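Long-range contacts in ThiJ/PfpI family protein (Francisella tularensis subsp. novicida, PDB 4P5P), which probably acts as a glyoxalase III-type lyase of the DJ-1/PfpI family with a role in stress response, and may also act as a cysteine protease and virulence factor: residues E154-S159 with Q194-S199; K117-Y122 with I139-N144. All coordinates share one frame; numbering follows the deposited sequence.

Contact 1 of 2, residues E154-S159 with Q194-S199; sequences EVTGFS and QSYVKS
In the flavodoxin-like fold of this DJ-1/PfpI protein, edge strand 197-200 of the main sheet and the residue just before it turn the side chains of Lys198 and Tyr196 toward 154-159, which begins on the short strand paired in parallel with strand 186-187. No backbone hydrogen bond joins the two segments; CA of Val155 and CA of Lys198, the closest such pair, stay 5.5 Å apart, and side chains bridge them. Lys198 is bent at chi2 and chi3 (-62° and -58°), which folds its chain back along the other backbone: CG of Lys198 lies 3.9 Å from C of Val155, and CE of Lys198 lies 3.8 Å from CB of Glu154. The ammonium NZ then meets OE2 of Glu154 at 2.9 Å, nearly in line with the C-O bond, in a salt bridge. The Glu154 chain, extended beyond CG, carries its carboxylate out to the lysine, and OE2 makes the contact. Farther along, the Tyr196 ring presents an edge to Thr156, with OG1 of Thr156 near the ring plane and 3.5 Å from CD2 of Tyr196. On the same threonine, the methyl CG2 sits 4.0 Å from CG of Lys198, between Tyr196 and Lys198. The hydroxyls of both Thr156 and Tyr196 bond to Ser188, to its backbone O and its OG respectively. That shared anchor probably fixes the threonine and the ring against each other, while the ion pair, at the partly exposed end, adds an electrostatic clasp to what are otherwise van der Waals contacts.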
ATOM      1  N   GLU A 154      11.925 -11.550  -3.462  1.00 17.40           N
ATOM      2  CA  GLU A 154      10.816 -11.807  -4.364  1.00 18.03           C
ATOM      3  C   GLU A 154       9.653 -10.885  -4.039  1.00 17.12           C
ATOM      4  O   GLU A 154       9.150 -10.881  -2.916  1.00 17.93           O
ATOM      5  CB  GLU A 154      10.386 -13.268  -4.277  1.00 19.97           C
ATOM      6  CG  GLU A 154      11.545 -14.198  -4.568  1.00 23.88           C
ATOM      7  CD  GLU A 154      11.141 -15.641  -4.693  1.00 29.56           C
ATOM      8  OE1 GLU A 154      12.045 -16.495  -4.835  1.00 32.52           O
ATOM      9  OE2 GLU A 154       9.926 -15.926  -4.648  1.00 32.55           O
ATOM     10  N   VAL A 155       9.269 -10.088  -5.025  1.00 15.31           N
ATOM     11  CA  VAL A 155       8.173  -9.141  -4.893  1.00 13.38           C
ATOM     12  C   VAL A 155       7.262  -9.186  -6.115  1.00 13.98           C
ATOM     13  O   VAL A 155       7.622  -9.719  -7.178  1.00 14.70           O
ATOM     14  CB  VAL A 155       8.680  -7.674  -4.716  1.00 13.56           C
ATOM     15  CG1 VAL A 155       9.649  -7.558  -3.556  1.00 12.76           C
ATOM     16  CG2 VAL A 155       9.320  -7.147  -6.010  1.00 14.53           C
ATOM     17  N   THR A 156       6.070  -8.629  -5.947  1.00 13.39           N
ATOM     18  CA  THR A 156       5.206  -8.290  -7.059  1.00 13.56           C
ATOM     19  C   THR A 156       4.655  -6.888  -6.833  1.00 14.40           C
ATOM     20  O   THR A 156       5.136  -6.163  -5.947  1.00 13.57           O
ATOM     21  CB  THR A 156       4.061  -9.327  -7.227  1.00 14.26           C
ATOM     22  OG1 THR A 156       3.350  -9.077  -8.444  1.00 15.48           O
ATOM     23  CG2 THR A 156       3.098  -9.291  -6.046  1.00 14.11           C
ATOM     24  N   GLY A 157       3.670  -6.514  -7.640  1.00 14.52           N
ATOM     25  CA  GLY A 157       3.100  -5.177  -7.644  1.00 14.45           C
ATOM     26  C   GLY A 157       2.406  -4.989  -8.979  1.00 15.27           C
ATOM     27  O   GLY A 157       2.487  -5.868  -9.833  1.00 16.41           O
ATOM     28  N   PHE A 158       1.713  -3.868  -9.164  1.00 15.28           N
ATOM     29  CA  PHE A 158       0.929  -3.633 -10.376  1.00 16.15           C
ATOM     30  C   PHE A 158       1.805  -3.805 -11.623  1.00 16.96           C
ATOM     31  O   PHE A 158       2.839  -3.154 -11.764  1.00 17.17           O
ATOM     32  CB  PHE A 158       0.307  -2.236 -10.321  1.00 17.97           C
ATOM     33  CG  PHE A 158      -0.910  -2.056 -11.189  1.00 19.22           C
ATOM     34  CD1 PHE A 158      -2.151  -2.543 -10.790  1.00 20.47           C
ATOM     35  CD2 PHE A 158      -0.828  -1.371 -12.383  1.00 19.33           C
ATOM     36  CE1 PHE A 158      -3.278  -2.350 -11.579  1.00 21.49           C
ATOM     37  CE2 PHE A 158      -1.943  -1.176 -13.164  1.00 21.06           C
ATOM     38  CZ  PHE A 158      -3.170  -1.664 -12.762  1.00 21.91           C
ATOM     39  N   SER A 159       1.385  -4.677 -12.534  1.00 17.52           N
ATOM     40  CA  SER A 159       2.252  -5.107 -13.630  1.00 19.40           C
ATOM     41  C   SER A 159       2.202  -4.134 -14.800  1.00 19.47           C
ATOM     42  O   SER A 159       1.234  -3.400 -14.959  1.00 21.41           O
ATOM     43  CB  SER A 159       1.857  -6.511 -14.099  1.00 21.32           C
ATOM     44  OG  SER A 159       0.622  -6.491 -14.782  1.00 22.84           O
ATOM     45  N   GLN A 194      -5.498 -11.354 -11.856  1.00 22.27           N
ATOM     46  CA  GLN A 194      -5.474 -12.541 -11.012  1.00 23.27           C
ATOM     47  C   GLN A 194      -4.833 -12.233  -9.662  1.00 21.48           C
ATOM     48  O   GLN A 194      -3.913 -11.425  -9.580  1.00 22.56           O
ATOM     49  CB  GLN A 194      -4.710 -13.667 -11.703  1.00 26.46           C
ATOM     50  CG  GLN A 194      -5.297 -14.053 -13.034  1.00 30.86           C
ATOM     51  CD  GLN A 194      -6.660 -14.683 -12.886  1.00 34.91           C
ATOM     52  OE1 GLN A 194      -6.773 -15.845 -12.490  1.00 37.67           O
ATOM     53  NE2 GLN A 194      -7.704 -13.924 -13.200  1.00 35.58           N
ATOM     54  N   SER A 195      -5.314 -12.886  -8.612  1.00 20.54           N
ATOM     55  CA  SER A 195      -4.757 -12.711  -7.278  1.00 18.73           C
ATOM     56  C   SER A 195      -3.342 -13.276  -7.233  1.00 20.03           C
ATOM     57  O   SER A 195      -3.094 -14.418  -7.647  1.00 21.79           O
ATOM     58  CB  SER A 195      -5.634 -13.393  -6.235  1.00 18.90           C
ATOM     59  OG  SER A 195      -5.118 -13.206  -4.925  1.00 18.94           O
ATOM     60  N   TYR A 196      -2.415 -12.465  -6.730  1.00 18.67           N
ATOM     61  CA  TYR A 196      -1.006 -12.842  -6.679  1.00 17.56           C
ATOM     62  C   TYR A 196      -0.313 -12.131  -5.533  1.00 16.42           C
ATOM     63  O   TYR A 196      -0.285 -10.903  -5.486  1.00 16.20           O
ATOM     64  CB  TYR A 196      -0.317 -12.513  -7.993  1.00 17.68           C
ATOM     65  CG  TYR A 196       1.057 -13.132  -8.147  1.00 17.29           C
ATOM     66  CD1 TYR A 196       1.218 -14.509  -8.167  1.00 17.93           C
ATOM     67  CD2 TYR A 196       2.189 -12.347  -8.305  1.00 17.22           C
ATOM     68  CE1 TYR A 196       2.467 -15.082  -8.331  1.00 16.55           C
ATOM     69  CE2 TYR A 196       3.445 -12.917  -8.475  1.00 16.45           C
ATOM     70  CZ  TYR A 196       3.578 -14.286  -8.483  1.00 16.89           C
ATOM     71  OH  TYR A 196       4.830 -14.858  -8.643  1.00 17.67           O
ATOM     72  N   VAL A 197       0.222 -12.924  -4.614  1.00 16.39           N
ATOM     73  CA  VAL A 197       0.863 -12.425  -3.410  1.00 15.36           C
ATOM     74  C   VAL A 197       2.229 -13.076  -3.224  1.00 16.18           C
ATOM     75  O   VAL A 197       2.367 -14.293  -3.309  1.00 17.37           O
ATOM     76  CB  VAL A 197      -0.008 -12.689  -2.167  1.00 16.56           C
ATOM     77  CG1 VAL A 197       0.672 -12.188  -0.896  1.00 16.26           C
ATOM     78  CG2 VAL A 197      -1.371 -12.039  -2.341  1.00 17.71           C
ATOM     79  N   LYS A 198       3.230 -12.241  -2.956  1.00 14.30           N
ATOM     80  CA  LYS A 198       4.576 -12.691  -2.657  1.00 15.26           C
ATOM     81  C   LYS A 198       4.952 -12.363  -1.220  1.00 15.55           C
ATOM     82  O   LYS A 198       4.533 -11.335  -0.693  1.00 14.91           O
ATOM     83  CB  LYS A 198       5.574 -12.037  -3.613  1.00 16.25           C
ATOM     84  CG  LYS A 198       5.360 -12.421  -5.085  1.00 16.99           C
ATOM     85  CD  LYS A 198       5.522 -13.923  -5.354  1.00 19.35           C
ATOM     86  CE  LYS A 198       6.875 -14.439  -4.952  1.00 20.14           C
ATOM     87  NZ  LYS A 198       7.106 -15.851  -5.367  1.00 22.96           N
ATOM     88  N   SER A 199       5.730 -13.245  -0.604  1.00 16.65           N
ATOM     89  CA  SER A 199       6.182 -13.058   0.764  0.59 16.66           C
ATOM     90  C   SER A 199       7.652 -13.463   0.877  1.00 17.43           C
ATOM     91  O   SER A 199       8.015 -14.615   0.607  1.00 20.71           O
ATOM     92  CB  SER A 199       5.311 -13.864   1.726  0.59 17.18           C
ATOM     93  OG  SER A 199       5.554 -13.491   3.069  0.59 17.75           O
TER

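Contact 2 of 2, residues K117-Y122 with I139-N144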
ATOM      1  N   LYS A 117      10.353   4.684   8.562  1.00 12.30           N
ATOM      2  CA  LYS A 117       9.443   3.845   9.332  1.00 12.18           C
ATOM      3  C   LYS A 117       9.455   2.405   8.841  1.00 11.75           C
ATOM      4  O   LYS A 117       9.333   1.477   9.650  1.00 11.93           O
ATOM      5  CB  LYS A 117       8.026   4.433   9.305  1.00 13.79           C
ATOM      6  CG  LYS A 117       7.969   5.732  10.120  1.00 15.47           C
ATOM      7  CD  LYS A 117       6.638   6.468  10.037  1.00 16.23           C
ATOM      8  CE  LYS A 117       6.531   7.574  11.101  1.00 16.51           C
ATOM      9  NZ  LYS A 117       7.672   8.538  11.097  1.00 18.27           N
ATOM     10  N   VAL A 118       9.612   2.211   7.537  1.00 12.03           N
ATOM     11  CA  VAL A 118       9.757   0.841   7.013  1.00 12.19           C
ATOM     12  C   VAL A 118      11.037   0.228   7.582  1.00 13.70           C
ATOM     13  O   VAL A 118      11.018  -0.927   8.008  1.00 13.57           O
ATOM     14  CB  VAL A 118       9.766   0.807   5.470  1.00 12.10           C
ATOM     15  CG1 VAL A 118      10.139  -0.590   4.948  1.00 13.34           C
ATOM     16  CG2 VAL A 118       8.394   1.190   4.922  1.00 13.25           C
ATOM     17  N   LEU A 119      12.135   0.997   7.622  1.00 14.84           N
ATOM     18  CA  LEU A 119      13.372   0.510   8.248  1.00 15.55           C
ATOM     19  C   LEU A 119      13.164   0.086   9.690  1.00 16.65           C
ATOM     20  O   LEU A 119      13.709  -0.922  10.131  1.00 17.31           O
ATOM     21  CB  LEU A 119      14.474   1.579   8.218  1.00 15.75           C
ATOM     22  CG  LEU A 119      15.169   1.777   6.893  1.00 17.50           C
ATOM     23  CD1 LEU A 119      16.068   2.989   7.008  1.00 17.32           C
ATOM     24  CD2 LEU A 119      15.982   0.532   6.497  1.00 18.73           C
ATOM     25  N   ASP A 120      12.389   0.860  10.437  1.00 15.77           N
ATOM     26  CA  ASP A 120      12.170   0.534  11.832  1.00 15.97           C
ATOM     27  C   ASP A 120      11.433  -0.804  11.973  1.00 15.86           C
ATOM     28  O   ASP A 120      11.829  -1.664  12.757  1.00 17.22           O
ATOM     29  CB  ASP A 120      11.395   1.659  12.522  1.00 17.12           C
ATOM     30  CG  ASP A 120      11.316   1.474  14.021  1.00 20.94           C
ATOM     31  OD1 ASP A 120      10.501   0.635  14.460  1.00 22.48           O
ATOM     32  OD2 ASP A 120      12.065   2.169  14.752  1.00 22.66           O
ATOM     33  N   ILE A 121      10.370  -0.983  11.200  1.00 15.28           N
ATOM     34  CA  ILE A 121       9.624  -2.236  11.225  1.00 15.75           C
ATOM     35  C   ILE A 121      10.494  -3.416  10.756  1.00 17.00           C
ATOM     36  O   ILE A 121      10.505  -4.495  11.369  1.00 17.28           O
ATOM     37  CB  ILE A 121       8.365  -2.129  10.348  1.00 14.74           C
ATOM     38  CG1 ILE A 121       7.419  -1.041  10.878  1.00 14.73           C
ATOM     39  CG2 ILE A 121       7.649  -3.473  10.282  1.00 15.31           C
ATOM     40  CD1 ILE A 121       6.855  -1.311  12.261  1.00 17.19           C
ATOM     41  N   TYR A 122      11.226  -3.199   9.675  1.00 17.85           N
ATOM     42  CA  TYR A 122      12.119  -4.213   9.116  1.00 19.50           C
ATOM     43  C   TYR A 122      13.177  -4.679  10.122  1.00 19.99           C
ATOM     44  O   TYR A 122      13.509  -5.869  10.192  1.00 20.86           O
ATOM     45  CB  TYR A 122      12.795  -3.653   7.865  1.00 19.78           C
ATOM     46  CG  TYR A 122      13.572  -4.656   7.043  1.00 21.99           C
ATOM     47  CD1 TYR A 122      12.947  -5.774   6.507  1.00 23.08           C
ATOM     48  CD2 TYR A 122      14.924  -4.465   6.772  1.00 23.41           C
ATOM     49  CE1 TYR A 122      13.653  -6.690   5.746  1.00 24.36           C
ATOM     50  CE2 TYR A 122      15.637  -5.380   6.014  1.00 23.99           C
ATOM     51  CZ  TYR A 122      14.991  -6.481   5.497  1.00 25.20           C
ATOM     52  OH  TYR A 122      15.679  -7.405   4.741  1.00 27.88           O
ATOM     53  N   ILE A 139      10.358   0.833  -3.100  1.00 13.03           N
ATOM     54  CA  ILE A 139      11.426   0.903  -4.109  1.00 13.84           C
ATOM     55  C   ILE A 139      12.748   1.472  -3.565  1.00 12.61           C
ATOM     56  O   ILE A 139      13.814   0.920  -3.828  1.00 15.16           O
ATOM     57  CB  ILE A 139      10.987   1.758  -5.297  1.00 13.65           C
ATOM     58  CG1 ILE A 139       9.763   1.149  -5.997  1.00 14.94           C
ATOM     59  CG2 ILE A 139      12.102   1.889  -6.319  1.00 15.67           C
ATOM     60  CD1 ILE A 139       9.064   2.153  -6.883  1.00 15.33           C
ATOM     61  N   ASN A 140      12.673   2.583  -2.831  1.00 11.88           N
ATOM     62  CA  ASN A 140      13.851   3.359  -2.436  1.00 12.18           C
ATOM     63  C   ASN A 140      14.196   3.267  -0.953  1.00 13.03           C
ATOM     64  O   ASN A 140      14.996   4.069  -0.450  1.00 14.59           O
ATOM     65  CB  ASN A 140      13.653   4.839  -2.788  1.00 11.48           C
ATOM     66  CG  ASN A 140      13.464   5.075  -4.265  1.00 13.28           C
ATOM     67  OD1 ASN A 140      14.223   4.572  -5.099  1.00 16.72           O
ATOM     68  ND2 ASN A 140      12.448   5.844  -4.600  1.00 14.25           N
ATOM     69  N   VAL A 141      13.631   2.294  -0.244  1.00 12.60           N
ATOM     70  CA  VAL A 141      13.969   2.108   1.160  1.00 12.66           C
ATOM     71  C   VAL A 141      15.362   1.501   1.263  1.00 12.70           C
ATOM     72  O   VAL A 141      15.575   0.372   0.822  1.00 13.58           O
ATOM     73  CB  VAL A 141      12.949   1.202   1.884  1.00 13.80           C
ATOM     74  CG1 VAL A 141      13.339   1.024   3.340  1.00 13.10           C
ATOM     75  CG2 VAL A 141      11.553   1.786   1.769  1.00 13.90           C
ATOM     76  N   LYS A 142      16.304   2.249   1.839  1.00 13.56           N
ATOM     77  CA  LYS A 142      17.701   1.826   1.916  1.00 13.03           C
ATOM     78  C   LYS A 142      18.197   1.673   3.339  1.00 15.14           C
ATOM     79  O   LYS A 142      17.805   2.434   4.209  1.00 15.73           O
ATOM     80  CB  LYS A 142      18.600   2.824   1.191  1.00 13.16           C
ATOM     81  CG  LYS A 142      18.423   2.826  -0.304  1.00 14.46           C
ATOM     82  CD  LYS A 142      19.075   4.045  -0.904  1.00 17.70           C
ATOM     83  CE  LYS A 142      18.808   4.122  -2.389  1.00 22.78           C
ATOM     84  NZ  LYS A 142      19.532   3.090  -3.132  1.00 25.70           N
ATOM     85  N   ASP A 143      19.077   0.695   3.545  1.00 15.44           N
ATOM     86  CA  ASP A 143      19.723   0.472   4.833  1.00 16.36           C
ATOM     87  C   ASP A 143      20.837   1.502   5.046  1.00 18.37           C
ATOM     88  O   ASP A 143      21.006   2.404   4.242  1.00 17.63           O
ATOM     89  CB  ASP A 143      20.260  -0.972   4.940  1.00 17.84           C
ATOM     90  CG  ASP A 143      21.392  -1.292   3.952  1.00 20.12           C
ATOM     91  OD1 ASP A 143      22.028  -0.381   3.387  1.00 20.64           O
ATOM     92  OD2 ASP A 143      21.671  -2.498   3.761  1.00 23.15           O
ATOM     93  N   ASN A 144      21.609   1.357   6.117  1.00 21.24           N
ATOM     94  CA  ASN A 144      22.599   2.369   6.462  0.59 23.82           C
ATOM     95  C   ASN A 144      23.802   2.389   5.522  1.00 23.61           C
ATOM     96  O   ASN A 144      24.659   3.267   5.626  1.00 24.95           O
ATOM     97  CB  ASN A 144      23.075   2.167   7.895  0.59 26.57           C
ATOM     98  CG  ASN A 144      23.673   3.429   8.496  0.59 28.46           C
ATOM     99  OD1 ASN A 144      23.068   4.508   8.457  0.59 28.51           O
ATOM    100  ND2 ASN A 144      24.872   3.302   9.053  0.59 29.09           N
TER
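With CG1 anti to the backbone N in both valines (chi1 171° in Val118 and 180° in Val141), these two methyls face each other between helix and loop, and CG1 of Val118 rests 3.9 Å from CG1 of Val141. Leu119, one residue farther along the helix, sends CG to the side away from its own carbonyl carbon (chi1 -77°), and this carries its branched end over the loop backbone although its CB does not aim there directly. CG of Leu119 lies 4.1 Å from CG1 of Val141, so that single valine methyl is touched by both helix residues. Leu119 and Val141 run past each other in opposite senses, whereas the valines meet at a slant. Both leucine methyls also lie close to the carbonyl oxygen of Lys142, CD1 at 3.3 Å and CD2 at 3.5 Å from that O, and CD2 comes within 4.1 Å of CA of Asp143. The helix is 112-123, which precedes strand 127-130 of the central mixed sheet in the flavodoxin-like fold; the loop follows that strand on the way to strand 154-155. Val118 continues inward, touching Ile128 of strand 127-130 and Phe98 of strand 95-98, so the valine pair extends the packing between helix and sheet out to the loop. No hydrogen bond crosses the contact. The polar ends of Lys142 and Asp143 are held by the loop that follows: OD1 of Asp143 accepts from the backbone N of Asn145 and of Gln147, and NZ of Lys142 bonds to OD1 of Asn148 and the backbone O of Gly146, while the backbones of Val141 and Ile149 are hydrogen-bonded.

From the N terminus, helix 112-123 supplies the first half of contact 2, and the chain then runs through strand 127-130 before 139-144 returns to pack on that helix, closing a loop with 16 residues between the segments. Contact 1 opens later, at strand 154-155; after helices 160-165 and 176-182 and strand 186-187, it closes at edge strand 197-200, with 34 residues between its segments. The two loops follow in series, neither nesting nor crossing. The centres of contact 1 and contact 2 lie about 20 Å apart and their nearest atoms about 8 Å, without touching. Contact 2 fastens a loop to a helix beside the central sheet, whereas contact 1 joins that sheet's antiparallel edge to the small two-stranded sheet.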